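Local coordinates for Lmo2349 protein (Listeria monocytogenes, PDB 4GVO), which probably serves as the extracellular solute-binding component of an ABC transporter that takes up L-cystine, at residues 15-20 and 29-34. Sequence-based numbering, arbitrary orientation. Where two conformers were deposited one is given.
Sequences TGTQFP and GKLTGY. With HIS (histidine), chain E.
L31 reaches across to the 15-20 segment with both of its methyl branches, and each finds a different partner. CD2 meets T15 CG2 tip to tip at 4.0 Å, while CD1 lies 4.0 Å from T17 CG2, where the two side chains cross at about a right angle. CD1 also sits 3.7 Å from G16 O, so the leucine fork bridges T15 and T17 past the G16 carbonyl. Holding CG anti to the backbone N (chi1 -175°) carries the fork that way, and F53 and T55 of strand 49-55 also touch it. Both threonines present methyls here. T15 OG1 turns elsewhere and is hydrogen-bonded to A74 O; in one of the two Q18 conformers, NE2 donates a nearly straight bond to T17 OG1 (3.0 Å, 172°), which lies almost in the plane of the Q18 amide. Strands 18-19 and 31-32 are the outer members of a small antiparallel sheet with 23-25 between them, and Q18 and F19 form a classic beta bulge opposite C23. From this bulge the F19 ring reaches into the ligand pocket, its CE2 atom 3.2 Å from CE1 of the bound histidine, which approaches the ring obliquely. No hydrogen bond joins the two segments, and G16 O, buried against the leucine methyl, has no polar partner in the model; this small contact therefore rests on apolar packing, at the cost of one unsatisfied carbonyl.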
# COMPACT_ATOMS: atom_id res chain seq x y z
N THR A 15 -11.11 -1.52 -3.20
CA THR A 15 -10.10 -1.90 -2.25
C THR A 15 -9.84 -3.39 -2.31
O THR A 15 -10.48 -4.10 -3.11
CB THR A 15 -10.48 -1.40 -0.84
OG1 THR A 15 -9.32 -1.46 0.02
CG2 THR A 15 -11.63 -2.19 -0.22
N GLY A 16 -8.92 -3.86 -1.50
CA GLY A 16 -8.57 -5.27 -1.43
C GLY A 16 -9.05 -5.94 -0.14
O GLY A 16 -9.75 -5.34 0.69
N THR A 17 -8.66 -7.19 -0.00
CA THR A 17 -8.91 -7.95 1.22
C THR A 17 -7.66 -8.65 1.73
O THR A 17 -7.75 -9.39 2.73
CB THR A 17 -10.00 -9.03 1.01
OG1 THR A 17 -9.54 -10.01 0.06
CG2 THR A 17 -11.32 -8.36 0.54
N GLN A 18 -6.49 -8.36 1.15
CA GLN A 18 -5.29 -9.13 1.44
C GLN A 18 -4.17 -8.27 1.98
O GLN A 18 -2.99 -8.61 1.83
CB GLN A 18 -4.82 -9.86 0.19
CG GLN A 18 -5.87 -10.77 -0.41
CD GLN A 18 -6.20 -11.94 0.49
OE1 GLN A 18 -5.31 -12.69 0.87
NE2 GLN A 18 -7.49 -12.10 0.84
N PHE A 19 -4.52 -7.18 2.66
CA PHE A 19 -3.53 -6.35 3.37
C PHE A 19 -3.92 -6.29 4.84
O PHE A 19 -4.78 -5.48 5.25
CB PHE A 19 -3.39 -4.98 2.74
CG PHE A 19 -2.11 -4.23 3.09
CD1 PHE A 19 -1.40 -4.47 4.25
CD2 PHE A 19 -1.66 -3.19 2.25
CE1 PHE A 19 -0.26 -3.75 4.53
CE2 PHE A 19 -0.53 -2.44 2.57
CZ PHE A 19 0.18 -2.75 3.70
N PRO A 20 -3.32 -7.16 5.66
CA PRO A 20 -3.71 -7.18 7.07
C PRO A 20 -3.62 -5.81 7.73
O PRO A 20 -2.67 -5.06 7.49
CB PRO A 20 -2.69 -8.19 7.69
CG PRO A 20 -2.42 -9.16 6.56
CD PRO A 20 -2.31 -8.22 5.36
N GLY A 29 -16.57 -11.74 8.74
CA GLY A 29 -16.68 -11.49 7.31
C GLY A 29 -16.96 -10.04 7.00
O GLY A 29 -17.56 -9.69 5.96
N LYS A 30 -16.53 -9.19 7.92
CA LYS A 30 -16.74 -7.76 7.79
C LYS A 30 -15.44 -7.12 7.27
O LYS A 30 -14.35 -7.42 7.77
CB LYS A 30 -17.08 -7.15 9.14
CG LYS A 30 -17.27 -5.64 9.11
CD LYS A 30 -17.39 -5.03 10.52
CE LYS A 30 -16.05 -4.49 11.01
NZ LYS A 30 -16.15 -3.36 11.99
N LEU A 31 -15.58 -6.30 6.24
CA LEU A 31 -14.44 -5.62 5.66
C LEU A 31 -13.98 -4.50 6.62
O LEU A 31 -14.78 -3.68 7.07
CB LEU A 31 -14.80 -5.06 4.29
CG LEU A 31 -13.72 -4.42 3.48
CD1 LEU A 31 -12.70 -5.44 2.97
CD2 LEU A 31 -14.29 -3.65 2.32
N THR A 32 -12.69 -4.49 6.92
CA THR A 32 -12.18 -3.51 7.87
C THR A 32 -10.68 -3.27 7.62
O THR A 32 -10.17 -3.66 6.59
CB THR A 32 -12.51 -3.95 9.32
OG1 THR A 32 -12.26 -2.89 10.23
CG2 THR A 32 -11.74 -5.25 9.75
N GLY A 33 -9.99 -2.60 8.56
CA GLY A 33 -8.63 -2.16 8.42
C GLY A 33 -8.54 -0.66 8.23
O GLY A 33 -9.54 0.00 7.97
N TYR A 34 -7.32 -0.13 8.34
CA TYR A 34 -7.08 1.31 8.31
C TYR A 34 -7.77 2.02 7.13
O TYR A 34 -8.46 2.99 7.31
CB TYR A 34 -5.57 1.53 8.21
CG TYR A 34 -5.09 2.95 8.33
CD1 TYR A 34 -5.40 3.75 9.43
CD2 TYR A 34 -4.32 3.52 7.34
CE1 TYR A 34 -4.95 5.04 9.50
CE2 TYR A 34 -3.83 4.82 7.44
CZ TYR A 34 -4.15 5.58 8.51
OH TYR A 34 -3.71 6.90 8.66
N HIS E . 1.72 0.95 -1.53
CA HIS E . 1.49 0.09 -2.72
C HIS E . 1.44 0.86 -4.00
O HIS E . 1.37 2.10 -3.95
CB HIS E . 0.20 -0.70 -2.56
CG HIS E . 0.40 -1.98 -1.81
ND1 HIS E . 0.82 -1.98 -0.53
CD2 HIS E . 0.31 -3.33 -2.20
CE1 HIS E . 0.97 -3.27 -0.13
NE2 HIS E . 0.63 -4.07 -1.15
OXT HIS E . 1.49 0.25 -5.09